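Local atomic coordinates of xylanase and alpha-amylase inhibitor protein (Scadoxus multiflorus, PDB entry 3MU7), a protein that inhibits both xylanase and alpha-amylase, and is built on the TIM barrel of glycosyl hydrolase family 18. Residues A[4-9]-A[176-181]; A[29-34]-A[120-125]; A[154-159]-A[163-168]; A[199-204]-A[243-248]; A[227-230]-A[236-239]. All blocks are in the same frame, centred on the assembly; numbering follows the deposited sequence.

In the fold
Contacts 1 and 2 lie in the barrel core, about 9 Å apart centre to centre, and join strands that are not neighbours in the sheet: 5-9 with 176-180, and 29-37 with 120-125. Both mix aromatic and aliphatic packing with polar groups tied together at Asp-122. Contact 3 is the buried loop after strand 151-154; it combines leucine packing with a water bridge and touches contacts 1, 2 and 4. Contacts 4 and 5, with centres about 18 and 20 Å from the centre of the chain, belong to the outer layer around helices 195-207 and 231-242. Contact 4 is partly buried and aromatic, with a lysine at a helix end; contact 5 is buried and wholly nonpolar across its segments.

Contact 1. Residues A[4-9]-A[176-181]; sequences DIAVYW and AIWVQF
Ala-6 and Trp-178 meet inside the barrel in a CH-pi contact. The methyl CB of Ala-6 lies over one face of the indole, 27° off the normal of the six-membered ring and displaced toward its rim. The closest atom pair is Ala-6 CB to Trp-178 CZ3, at 3.6 Å. The first torsion of Trp-178 is unusual: CG nearly eclipses the backbone N (chi1 9°), which swings the indole toward strand 5-9.

The polar ends meet more loosely. Tyr-8 OH is 3.9 Å from Trp-178 NE1, approaching the indole obliquely and without a hydrogen bond between them. Both groups are instead bonded to one carboxylate, Tyr-8 OH to Asp-122 OD2 and Trp-178 NE1 to Asp-122 OD1, and the hydroxyl is also bonded to His-124 ND1. A leucine in place of Trp-178 would probably leave Asp-122 OD1 without its indole N-H partner and open a gap over the Ala-6 methyl.

Strands 5-9 and 176-180 each pair with other strands, so this contact spans the interior, as the inward side chains do in the closed parallel barrel of a TIM-barrel protein.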
# COMPACT_ATOMS: atom_id res chain seq x y z
N ASP A 4 11.30 -7.29 -5.56
CA ASP A 4 10.14 -6.45 -5.81
C ASP A 4 9.99 -5.47 -4.65
O ASP A 4 9.99 -5.85 -3.48
CB ASP A 4 8.86 -7.27 -5.97
CG ASP A 4 8.82 -8.05 -7.27
OD1 ASP A 4 9.48 -7.64 -8.24
OD2 ASP A 4 8.11 -9.08 -7.32
N ILE A 5 9.84 -4.20 -5.02
CA ILE A 5 9.64 -3.11 -4.07
C ILE A 5 8.32 -2.42 -4.38
O ILE A 5 8.06 -2.02 -5.52
CB ILE A 5 10.80 -2.08 -4.10
CG1 ILE A 5 12.15 -2.78 -3.87
CG2 ILE A 5 10.57 -0.95 -3.08
CD1 ILE A 5 13.34 -1.85 -3.88
N ALA A 6 7.49 -2.28 -3.35
CA ALA A 6 6.29 -1.45 -3.41
C ALA A 6 6.62 -0.13 -2.73
O ALA A 6 7.31 -0.10 -1.72
CB ALA A 6 5.14 -2.13 -2.70
N VAL A 7 6.11 0.98 -3.26
CA VAL A 7 6.37 2.27 -2.65
C VAL A 7 5.10 3.10 -2.62
O VAL A 7 4.32 3.09 -3.58
CB VAL A 7 7.54 3.01 -3.37
CG1 VAL A 7 7.15 3.46 -4.77
CG2 VAL A 7 8.04 4.19 -2.53
N TYR A 8 4.88 3.82 -1.52
CA TYR A 8 3.81 4.79 -1.45
C TYR A 8 4.22 6.09 -2.14
O TYR A 8 5.35 6.56 -1.97
CB TYR A 8 3.40 5.06 -0.01
CG TYR A 8 2.46 4.02 0.55
CD1 TYR A 8 2.95 2.90 1.23
CD2 TYR A 8 1.09 4.15 0.39
CE1 TYR A 8 2.09 1.95 1.75
CE2 TYR A 8 0.21 3.19 0.92
CZ TYR A 8 0.72 2.10 1.58
OH TYR A 8 -0.11 1.14 2.12
N TRP A 9 3.28 6.65 -2.88
CA TRP A 9 3.46 7.91 -3.59
C TRP A 9 2.27 8.81 -3.24
O TRP A 9 1.18 8.31 -2.96
CB TRP A 9 3.53 7.67 -5.10
CG TRP A 9 3.82 8.91 -5.88
CD1 TRP A 9 5.05 9.38 -6.24
CD2 TRP A 9 2.87 9.87 -6.36
NE1 TRP A 9 4.93 10.56 -6.93
CE2 TRP A 9 3.60 10.89 -7.00
CE3 TRP A 9 1.47 9.96 -6.32
CZ2 TRP A 9 2.98 12.00 -7.59
CZ3 TRP A 9 0.86 11.07 -6.90
CH2 TRP A 9 1.62 12.07 -7.54
N ALA A 176 -1.68 -9.47 -1.60
CA ALA A 176 -0.42 -9.16 -0.95
C ALA A 176 -0.70 -8.28 0.24
O ALA A 176 -1.69 -7.54 0.28
CB ALA A 176 0.53 -8.45 -1.90
N ILE A 177 0.17 -8.37 1.23
CA ILE A 177 0.15 -7.42 2.33
C ILE A 177 1.55 -6.89 2.53
O ILE A 177 2.54 -7.59 2.29
CB ILE A 177 -0.41 -8.03 3.63
CG1 ILE A 177 0.59 -8.98 4.28
CG2 ILE A 177 -1.79 -8.66 3.39
CD1 ILE A 177 0.15 -9.49 5.61
N TRP A 178 1.65 -5.62 2.91
CA TRP A 178 2.92 -5.03 3.34
C TRP A 178 2.74 -4.62 4.78
O TRP A 178 1.91 -3.76 5.11
CB TRP A 178 3.37 -3.84 2.48
CG TRP A 178 2.34 -3.37 1.51
CD1 TRP A 178 1.28 -2.54 1.77
CD2 TRP A 178 2.25 -3.71 0.12
NE1 TRP A 178 0.54 -2.35 0.63
CE2 TRP A 178 1.11 -3.06 -0.40
CE3 TRP A 178 3.02 -4.51 -0.74
CZ2 TRP A 178 0.72 -3.18 -1.74
CZ3 TRP A 178 2.63 -4.64 -2.07
CH2 TRP A 178 1.49 -3.97 -2.55
N VAL A 179 3.49 -5.28 5.65
CA VAL A 179 3.41 -5.02 7.08
C VAL A 179 4.28 -3.82 7.43
O VAL A 179 5.44 -3.75 7.01
CB VAL A 179 3.86 -6.27 7.87
CG1 VAL A 179 3.76 -6.02 9.36
CG2 VAL A 179 3.04 -7.50 7.48
N GLN A 180 3.72 -2.88 8.19
CA GLN A 180 4.47 -1.70 8.59
C GLN A 180 5.39 -2.02 9.76
O GLN A 180 4.97 -1.97 10.92
CB GLN A 180 3.52 -0.57 8.98
CG GLN A 180 2.56 -0.15 7.90
CD GLN A 180 1.63 0.93 8.41
OE1 GLN A 180 2.09 2.00 8.83
NE2 GLN A 180 0.34 0.67 8.39
N PHE A 181 6.64 -2.36 9.46
CA PHE A 181 7.62 -2.58 10.51
C PHE A 181 8.26 -1.26 10.93
O PHE A 181 9.47 -1.07 10.83
CB PHE A 181 8.65 -3.63 10.08
CG PHE A 181 8.07 -5.01 9.88
CD1 PHE A 181 7.65 -5.76 10.97
CD2 PHE A 181 7.94 -5.54 8.61
CE1 PHE A 181 7.12 -7.03 10.79
CE2 PHE A 181 7.41 -6.82 8.43
CZ PHE A 181 7.00 -7.56 9.52

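Contact 2. Residues A[29-34]-A[120-125]; sequences YVIIGF and GIDFHI
Phe-34 and His-124 form an edge-to-face (T-shaped) aromatic pair, the phenyl edge toward the imidazole face. Phe-34 CE1 stands 3.7 Å above the imidazole plane of His-124, displaced toward the rim, and Phe-34 CE1 is 3.8 Å from His-124 CG. The ring planes are turned 64° from each other, with centroids 5.1 Å apart. The ring of Tyr-8 stands roughly perpendicular to that of His-124. His-124 carries CG anti to its backbone N (chi1 -166°), which extends the imidazole across toward Phe-34. The peptide bond between Gly-33 and Phe-34 is cis, a non-proline cis peptide of a kind known in family 18 barrels; a side chain on Gly-33 would collide with the phenyl ring.

Deeper along the strands, the methyl CG2 of Ile-31 rests against Asp-122, 3.8 Å from both CB and OD2 of Asp-122, the two side chains crossing at about a right angle. This is plain van der Waals contact. The carboxylate is engaged at both oxygens: besides Tyr-8 and Trp-178, OD2 bonds Ser-73 OG and OD1 bonds Thr-153 OG1. Strand 69-76, which supplies Ser-73, lies between the two strands in the sheet.

Segment 120-125 carries part of the family 18 DxxDxDxE signature, with Asp-122 at its second acidic position and His-124 in place of the third aspartate. An imidazole held by a hydroxyl and a phenyl edge is chemically unlike that aspartate, which is consistent with an inhibitor rather than a chitinase.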
# COMPACT_ATOMS: atom_id res chain seq x y z
N TYR A 29 5.41 -1.94 -7.62
CA TYR A 29 4.11 -1.36 -7.29
C TYR A 29 4.34 0.06 -6.84
O TYR A 29 5.25 0.33 -6.05
CB TYR A 29 3.46 -2.05 -6.09
CG TYR A 29 2.99 -3.46 -6.25
CD1 TYR A 29 1.67 -3.72 -6.62
CD2 TYR A 29 3.82 -4.53 -5.96
CE1 TYR A 29 1.19 -5.03 -6.73
CE2 TYR A 29 3.35 -5.85 -6.07
CZ TYR A 29 2.04 -6.08 -6.46
OH TYR A 29 1.59 -7.37 -6.57
N VAL A 30 3.47 0.96 -7.31
CA VAL A 30 3.39 2.32 -6.76
C VAL A 30 1.97 2.49 -6.24
O VAL A 30 1.00 2.22 -6.94
CB VAL A 30 3.76 3.40 -7.79
CG1 VAL A 30 3.57 4.78 -7.19
CG2 VAL A 30 5.21 3.25 -8.22
N ILE A 31 1.88 2.90 -4.98
CA ILE A 31 0.62 2.97 -4.29
C ILE A 31 0.29 4.44 -4.04
O ILE A 31 0.95 5.11 -3.23
CB ILE A 31 0.66 2.22 -2.94
CG1 ILE A 31 1.26 0.82 -3.09
CG2 ILE A 31 -0.73 2.19 -2.33
CD1 ILE A 31 1.74 0.21 -1.77
N ILE A 32 -0.71 4.94 -4.75
CA ILE A 32 -1.13 6.33 -4.59
C ILE A 32 -1.95 6.47 -3.31
O ILE A 32 -2.99 5.82 -3.17
CB ILE A 32 -1.97 6.81 -5.79
CG1 ILE A 32 -1.19 6.70 -7.11
CG2 ILE A 32 -2.46 8.24 -5.55
CD1 ILE A 32 -2.07 6.79 -8.33
N GLY A 33 -1.48 7.30 -2.37
CA GLY A 33 -2.23 7.54 -1.14
C GLY A 33 -2.63 9.00 -1.04
O GLY A 33 -1.83 9.86 -1.36
N PHE A 34 -3.86 9.32 -0.61
CA PHE A 34 -4.88 8.39 -0.09
C PHE A 34 -6.27 8.90 -0.40
O PHE A 34 -6.50 10.12 -0.47
CB PHE A 34 -4.79 8.28 1.44
CG PHE A 34 -3.53 7.64 1.92
CD1 PHE A 34 -3.43 6.26 1.98
CD2 PHE A 34 -2.43 8.42 2.25
CE1 PHE A 34 -2.24 5.66 2.38
CE2 PHE A 34 -1.24 7.83 2.65
CZ PHE A 34 -1.14 6.45 2.71
N GLY A 120 -5.49 -1.95 -8.76
CA GLY A 120 -6.03 -2.48 -7.52
C GLY A 120 -6.20 -1.44 -6.44
O GLY A 120 -5.94 -0.24 -6.65
N ILE A 121 -6.63 -1.94 -5.28
CA ILE A 121 -6.93 -1.12 -4.11
C ILE A 121 -6.14 -1.63 -2.92
O ILE A 121 -6.11 -2.83 -2.64
CB ILE A 121 -8.45 -1.17 -3.76
CG1 ILE A 121 -9.33 -0.74 -4.95
CG2 ILE A 121 -8.76 -0.38 -2.49
CD1 ILE A 121 -9.12 0.69 -5.42
N ASP A 122 -5.52 -0.69 -2.21
CA ASP A 122 -4.74 -0.96 -1.01
C ASP A 122 -5.51 -0.50 0.23
O ASP A 122 -5.92 0.66 0.31
CB ASP A 122 -3.40 -0.24 -1.12
CG ASP A 122 -2.56 -0.36 0.12
OD1 ASP A 122 -2.15 -1.49 0.45
OD2 ASP A 122 -2.27 0.68 0.74
N PHE A 123 -5.70 -1.40 1.18
CA PHE A 123 -6.41 -1.10 2.44
C PHE A 123 -5.38 -0.63 3.47
O PHE A 123 -4.73 -1.45 4.14
CB PHE A 123 -7.10 -2.35 2.99
CG PHE A 123 -8.40 -2.72 2.32
CD1 PHE A 123 -9.50 -3.08 3.10
CD2 PHE A 123 -8.54 -2.74 0.93
CE1 PHE A 123 -10.71 -3.47 2.52
CE2 PHE A 123 -9.75 -3.12 0.34
CZ PHE A 123 -10.84 -3.49 1.14
N HIS A 124 -5.23 0.68 3.62
CA HIS A 124 -4.32 1.25 4.63
C HIS A 124 -5.17 1.80 5.78
O HIS A 124 -5.16 2.99 6.10
CB HIS A 124 -3.44 2.34 3.99
CG HIS A 124 -2.26 2.76 4.81
ND1 HIS A 124 -0.96 2.55 4.40
CD2 HIS A 124 -2.17 3.41 6.00
CE1 HIS A 124 -0.13 3.04 5.30
NE2 HIS A 124 -0.83 3.56 6.28
N ILE A 125 -5.92 0.89 6.41
CA ILE A 125 -6.88 1.25 7.45
C ILE A 125 -6.16 1.28 8.79
O ILE A 125 -5.75 0.24 9.30
CB ILE A 125 -8.08 0.27 7.47
CG1 ILE A 125 -8.72 0.16 6.07
CG2 ILE A 125 -9.08 0.67 8.55
CD1 ILE A 125 -9.09 1.49 5.40

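Contact 3. Residues A[154-159]-A[163-168]; sequences AAPQCV and PNLGTV
Leu-165 points into the bend of residues 154-156, where a strand of the TIM barrel ends and its connection toward helix 166-170 begins. One branch does the touching: CD1 of Leu-165 lies against the backbone of the bend, 3.8 Å from Pro-156 N and 3.9 Å from Ala-155 C. Around this methyl stand two side chains, Ala-154 CB and Pro-156 CB, both at 4.3 Å from Leu-165 CD1. Ala-155 takes part through its backbone, since its own CB points the other way. With CG anti to the carbonyl carbon (chi1 -67°), Leu-165 sends its branched end toward the barrel strands, where it also packs on Phe-123 and Ile-125 of strand 120-125.

The connection is further tied down by Asp-162, which lies between the two segments: its OD2 accepts from Gln-157 N and its OD1 from Leu-165 N. Beyond Gln-157, Cys-158 is locked by its disulfide to Cys-187, and Cys-158 O receives the indole N-H of Trp-204.

The polar side chains meet through solvent. Gln-157 NE2 and Asn-164 ND2 face each other as two donors and make no direct bond, standing 4.3 Å apart. A single water oxygen between them accepts from both amides, 2.9 Å from Gln-157 NE2 and equally 2.9 Å from Asn-164 ND2, the two nitrogens subtending about 96° at the water.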
# COMPACT_ATOMS: atom_id res chain seq x y z
N ALA A 154 -3.21 -4.97 1.53
CA ALA A 154 -3.43 -4.37 2.85
C ALA A 154 -2.11 -3.94 3.48
O ALA A 154 -1.06 -4.54 3.21
CB ALA A 154 -4.18 -5.32 3.77
N ALA A 155 -2.19 -2.93 4.35
CA ALA A 155 -1.03 -2.36 5.02
C ALA A 155 -1.24 -2.36 6.53
O ALA A 155 -1.40 -1.29 7.14
CB ALA A 155 -0.77 -0.95 4.51
N PRO A 156 -1.25 -3.55 7.16
CA PRO A 156 -1.44 -3.60 8.60
C PRO A 156 -0.22 -3.06 9.36
O PRO A 156 0.89 -2.97 8.82
CB PRO A 156 -1.59 -5.10 8.87
CG PRO A 156 -0.76 -5.74 7.79
CD PRO A 156 -1.04 -4.89 6.58
N GLN A 157 -0.45 -2.71 10.62
CA GLN A 157 0.64 -2.49 11.56
C GLN A 157 1.27 -3.83 11.94
O GLN A 157 0.76 -4.89 11.55
CB GLN A 157 0.12 -1.73 12.78
CG GLN A 157 -0.25 -0.30 12.48
CD GLN A 157 -0.75 0.42 13.71
OE1 GLN A 157 0.03 1.02 14.45
NE2 GLN A 157 -2.06 0.37 13.92
N CYS A 158 2.39 -3.80 12.66
CA CYS A 158 3.19 -5.02 12.78
C CYS A 158 2.88 -5.99 13.92
O CYS A 158 3.52 -7.03 14.03
CB CYS A 158 4.70 -4.73 12.69
SG CYS A 158 5.40 -3.54 13.83
N VAL A 159 1.89 -5.67 14.75
CA VAL A 159 1.47 -6.61 15.78
C VAL A 159 0.40 -7.53 15.21
O VAL A 159 -0.65 -7.07 14.76
CB VAL A 159 0.97 -5.93 17.07
CG1 VAL A 159 0.69 -6.98 18.13
CG2 VAL A 159 1.99 -4.93 17.59
N PRO A 163 -5.36 -4.96 14.64
CA PRO A 163 -6.68 -4.61 15.18
C PRO A 163 -7.68 -4.10 14.15
O PRO A 163 -8.88 -4.33 14.29
CB PRO A 163 -6.37 -3.51 16.20
CG PRO A 163 -5.04 -3.01 15.84
CD PRO A 163 -4.29 -4.17 15.28
N ASN A 164 -7.20 -3.41 13.12
CA ASN A 164 -8.09 -2.88 12.09
C ASN A 164 -8.38 -3.84 10.95
O ASN A 164 -9.49 -3.87 10.43
CB ASN A 164 -7.53 -1.57 11.54
CG ASN A 164 -7.42 -0.52 12.62
OD1 ASN A 164 -8.43 -0.09 13.18
ND2 ASN A 164 -6.20 -0.14 12.96
N LEU A 165 -7.37 -4.63 10.59
CA LEU A 165 -7.42 -5.43 9.36
C LEU A 165 -7.30 -6.93 9.59
O LEU A 165 -7.44 -7.70 8.65
CB LEU A 165 -6.31 -4.97 8.41
CG LEU A 165 -6.41 -3.57 7.80
CD1 LEU A 165 -5.03 -3.08 7.37
CD2 LEU A 165 -7.38 -3.55 6.65
N GLY A 166 -7.04 -7.35 10.83
CA GLY A 166 -6.75 -8.76 11.11
C GLY A 166 -7.82 -9.72 10.63
O GLY A 166 -7.52 -10.74 10.01
N THR A 167 -9.08 -9.40 10.92
CA THR A 167 -10.17 -10.27 10.50
C THR A 167 -10.31 -10.32 8.98
O THR A 167 -10.56 -11.38 8.41
CB THR A 167 -11.51 -9.85 11.13
OG1 THR A 167 -11.82 -8.50 10.77
CG2 THR A 167 -11.46 -9.98 12.63
N VAL A 168 -10.10 -9.21 8.32
CA VAL A 168 -10.21 -9.19 6.86
C VAL A 168 -9.01 -9.95 6.22
O VAL A 168 -9.18 -10.67 5.31
CB VAL A 168 -10.27 -7.74 6.34
CG1 VAL A 168 -10.50 -7.82 4.86
CG2 VAL A 168 -11.35 -6.96 7.08
O HOH W 1 -3.64 -0.99 11.94

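Contact 4. Residues A[199-204]-A[243-248]; sequences NAWKEW and QDSTKF
Lys-247 aims its ammonium group at backbone carbonyls at and just beyond the end of helix 195-207, yet makes no hydrogen bond to residues 199-204: NZ of Lys-247 stops 4.4 Å from Trp-204 O. Its bonds go just past them, to Ser-205 O and Ala-208 O, with a weak one to Met-206 O. The chain is extended beyond CB.

The packing is carried by Trp-201, whose CG is anti to the backbone N (chi1 162°), throwing the benzo end of the indole out toward the turn. CH2 of Trp-201 meets the edge of the Phe-248 ring, near its plane, 4.0 Å from Phe-248 CD1, and the two side chains cross at about a right angle. CZ2 of Trp-201 lies 3.9 Å from Ser-245 CB. Ala-242 of helix 231-242 touches both aromatic side chains, and Leu-215 of strand 213-218 backs them.

Ser-245 opens a type I beta turn closed by the bond from Phe-248 N to Ser-245 O, 3.2 Å. Its hydroxyl oxygen also accepts from Lys-247 N at 3.0 Å (150° at the hydrogen), an ST turn that fixes the position of OG. The positive charge of Lys-247 probably interacts favourably with the negative end of the helix dipole. The loop thus meets helix 195-207 in two ways, by bonds from NZ to carbonyls and by nonpolar packing on Trp-201.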
# COMPACT_ATOMS: atom_id res chain seq x y z
N ASN A 199 11.16 -11.76 14.92
CA ASN A 199 10.07 -12.51 15.55
C ASN A 199 8.72 -12.15 14.94
O ASN A 199 7.92 -13.04 14.64
CB ASN A 199 10.05 -12.27 17.07
CG ASN A 199 11.19 -12.97 17.79
OD1 ASN A 199 11.76 -13.94 17.29
ND2 ASN A 199 11.52 -12.48 18.98
N ALA A 200 8.47 -10.86 14.73
CA ALA A 200 7.24 -10.40 14.10
C ALA A 200 7.14 -10.88 12.64
O ALA A 200 6.09 -11.38 12.22
CB ALA A 200 7.12 -8.89 14.19
N TRP A 201 8.23 -10.77 11.89
CA TRP A 201 8.24 -11.29 10.53
C TRP A 201 7.90 -12.78 10.49
O TRP A 201 7.12 -13.21 9.65
CB TRP A 201 9.60 -11.08 9.84
CG TRP A 201 9.75 -11.99 8.64
CD1 TRP A 201 10.49 -13.14 8.57
CD2 TRP A 201 9.08 -11.87 7.39
NE1 TRP A 201 10.34 -13.72 7.33
CE2 TRP A 201 9.48 -12.96 6.58
CE3 TRP A 201 8.18 -10.93 6.85
CZ2 TRP A 201 9.03 -13.13 5.27
CZ3 TRP A 201 7.73 -11.11 5.55
CH2 TRP A 201 8.15 -12.20 4.78
N LYS A 202 8.48 -13.57 11.39
CA LYS A 202 8.23 -15.01 11.41
C LYS A 202 6.76 -15.29 11.59
O LYS A 202 6.21 -16.12 10.93
CB LYS A 202 9.09 -15.73 12.49
CG LYS A 202 10.55 -15.92 12.12
CD LYS A 202 11.40 -16.54 13.26
CE LYS A 202 12.78 -15.88 13.29
NZ LYS A 202 13.77 -16.84 13.26
N GLU A 203 6.16 -14.55 12.51
CA GLU A 203 4.74 -14.74 12.74
C GLU A 203 3.88 -14.36 11.53
O GLU A 203 2.99 -15.11 11.13
CB GLU A 203 4.25 -14.02 13.99
CG GLU A 203 2.80 -14.37 14.25
CD GLU A 203 2.29 -14.03 15.63
OE1 GLU A 203 2.82 -13.11 16.29
OE2 GLU A 203 1.32 -14.69 16.04
N TRP A 204 4.14 -13.18 10.96
CA TRP A 204 3.40 -12.73 9.78
C TRP A 204 3.55 -13.70 8.61
O TRP A 204 2.56 -14.07 7.97
CB TRP A 204 3.82 -11.32 9.37
CG TRP A 204 3.19 -10.26 10.22
CD1 TRP A 204 3.73 -9.64 11.31
CD2 TRP A 204 1.88 -9.72 10.06
NE1 TRP A 204 2.84 -8.74 11.83
CE2 TRP A 204 1.69 -8.77 11.09
CE3 TRP A 204 0.84 -9.95 9.15
CZ2 TRP A 204 0.51 -8.05 11.22
CZ3 TRP A 204 -0.33 -9.24 9.29
CH2 TRP A 204 -0.49 -8.29 10.32
N GLN A 243 13.87 -14.58 2.83
CA GLN A 243 13.87 -15.33 1.57
C GLN A 243 13.62 -16.83 1.75
O GLN A 243 13.32 -17.52 0.77
CB GLN A 243 15.18 -15.09 0.80
CG GLN A 243 15.20 -13.77 0.06
CD GLN A 243 16.60 -13.28 -0.29
OE1 GLN A 243 17.57 -14.04 -0.24
NE2 GLN A 243 16.70 -12.01 -0.64
N ASP A 244 13.71 -17.32 2.98
CA ASP A 244 13.39 -18.72 3.29
C ASP A 244 11.88 -18.97 3.36
O ASP A 244 11.43 -20.12 3.43
CB ASP A 244 14.07 -19.16 4.59
CG ASP A 244 14.08 -20.67 4.76
OD1 ASP A 244 14.56 -21.38 3.84
OD2 ASP A 244 13.60 -21.15 5.80
N SER A 245 11.09 -17.89 3.34
CA SER A 245 9.64 -18.01 3.32
C SER A 245 9.09 -18.06 1.90
O SER A 245 9.44 -17.25 1.05
CB SER A 245 8.98 -16.86 4.07
OG SER A 245 7.58 -16.90 3.88
N THR A 246 8.19 -19.02 1.68
CA THR A 246 7.48 -19.14 0.41
C THR A 246 6.57 -17.93 0.15
O THR A 246 6.14 -17.70 -0.98
CB THR A 246 6.65 -20.44 0.34
OG1 THR A 246 5.72 -20.46 1.43
CG2 THR A 246 7.56 -21.67 0.42
N LYS A 247 6.28 -17.18 1.21
CA LYS A 247 5.43 -16.00 1.11
C LYS A 247 6.20 -14.69 0.93
O LYS A 247 5.58 -13.64 0.82
CB LYS A 247 4.54 -15.87 2.35
CG LYS A 247 3.42 -16.87 2.46
CD LYS A 247 2.54 -16.50 3.64
CE LYS A 247 1.64 -17.64 4.05
NZ LYS A 247 1.25 -17.45 5.46
N PHE A 248 7.53 -14.73 0.93
CA PHE A 248 8.30 -13.49 0.85
C PHE A 248 8.01 -12.76 -0.46
O PHE A 248 8.28 -13.27 -1.54
CB PHE A 248 9.79 -13.78 0.96
CG PHE A 248 10.66 -12.57 0.77
CD1 PHE A 248 10.65 -11.54 1.69
CD2 PHE A 248 11.50 -12.47 -0.34
CE1 PHE A 248 11.45 -10.42 1.52
CE2 PHE A 248 12.31 -11.35 -0.52
CZ PHE A 248 12.29 -10.32 0.42

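Contact 5. Residues A[227-230]-A[236-239]; sequences GYMP and FSVF
Met-229 makes the whole contact from residues 227-230, reaching Ser-237 and Val-238 on helix 231-242. The segment starts at Gly-227, where the backbone angles (phi 102°, psi 0°) mean that a side chain would collide with the carbonyl oxygen of the residue before. Tyr-228 comes next and packs on Pro-221, taking no part in the contact.

Met-229 follows with CG anti to its backbone N (chi1 -172°) and the rest of the chain extended, so the thioether runs almost straight out and ends at the helix. Its terminal methyl does most of the touching: CE of Met-229 is 3.9 Å from Val-238 CG2 and 4.1 Å from Ser-237 CB. The sulfur lies close by, with SD of Met-229 4.0 Å from the same Val-238 CG2. The two side chains meet obliquely, one methyl branch of the valine facing the end of the methionine. No hydrogen bond joins the segments; the serine offers its CB.

Met-229 also packs on Phe-217 and Val-234, and on Leu-197 of helix 195-207, which touches Val-238 as well. Pro-230 then takes the N-cap position, directly before the helix. Residues 236-238, where the methionine lands, form a wider pi-type turn of that helix.

Loop and helix form a beta-alpha connection of the TIM barrel, here following strand 213-218, with Met-229 laid on the helix that comes next, beside the neighbouring helix 195-207.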
# COMPACT_ATOMS: atom_id res chain seq x y z
N GLY A 227 11.75 3.02 13.88
CA GLY A 227 11.82 1.80 13.09
C GLY A 227 12.73 1.86 11.88
O GLY A 227 12.86 0.86 11.17
N TYR A 228 13.39 2.99 11.61
CA TYR A 228 14.30 3.05 10.48
C TYR A 228 15.43 2.04 10.64
O TYR A 228 16.02 1.96 11.66
CB TYR A 228 14.90 4.46 10.30
CG TYR A 228 15.90 4.53 9.19
CD1 TYR A 228 15.48 4.52 7.86
CD2 TYR A 228 17.27 4.52 9.44
CE1 TYR A 228 16.38 4.55 6.83
CE2 TYR A 228 18.17 4.56 8.40
CZ TYR A 228 17.72 4.56 7.11
OH TYR A 228 18.58 4.55 6.06
N MET A 229 15.65 1.32 9.59
CA MET A 229 16.69 0.34 9.50
C MET A 229 17.47 0.56 8.23
O MET A 229 16.96 0.55 7.17
CB MET A 229 16.04 -1.06 9.48
CG MET A 229 17.04 -2.20 9.57
SD MET A 229 16.16 -3.79 9.78
CE MET A 229 17.54 -4.91 10.24
N PRO A 230 18.76 0.82 8.38
CA PRO A 230 19.60 1.12 7.24
C PRO A 230 19.59 0.02 6.15
O PRO A 230 19.49 -1.12 6.49
CB PRO A 230 21.02 1.20 7.89
CG PRO A 230 20.81 1.60 9.08
CD PRO A 230 19.51 1.06 9.61
N PHE A 236 21.59 -7.47 5.01
CA PHE A 236 22.40 -8.43 5.75
C PHE A 236 21.60 -9.28 6.70
O PHE A 236 21.76 -10.51 6.80
CB PHE A 236 23.49 -7.70 6.56
CG PHE A 236 24.36 -8.61 7.32
CD1 PHE A 236 25.43 -9.29 6.67
CD2 PHE A 236 24.18 -8.78 8.63
CE1 PHE A 236 26.31 -10.12 7.42
CE2 PHE A 236 25.05 -9.65 9.38
CZ PHE A 236 26.18 -10.29 8.74
N SER A 237 20.65 -8.64 7.44
CA SER A 237 19.95 -9.28 8.56
C SER A 237 18.62 -9.72 8.26
O SER A 237 18.16 -10.70 8.95
CB SER A 237 19.76 -8.32 9.70
OG SER A 237 20.94 -7.86 10.22
N VAL A 238 17.90 -9.14 7.32
CA VAL A 238 16.51 -9.54 7.08
C VAL A 238 16.40 -10.50 5.91
O VAL A 238 15.70 -11.52 6.03
CB VAL A 238 15.64 -8.26 6.76
CG1 VAL A 238 14.19 -8.66 6.34
CG2 VAL A 238 15.60 -7.35 7.96
N PHE A 239 17.02 -10.23 4.80
CA PHE A 239 16.85 -11.00 3.60
C PHE A 239 17.15 -12.50 3.66
O PHE A 239 16.41 -13.24 3.12
CB PHE A 239 17.52 -10.38 2.39
CG PHE A 239 16.84 -9.10 1.90
CD1 PHE A 239 15.64 -8.65 2.43
CD2 PHE A 239 17.42 -8.35 0.95
CE1 PHE A 239 15.06 -7.48 1.99
CE2 PHE A 239 16.83 -7.15 0.51
CZ PHE A 239 15.67 -6.75 1.04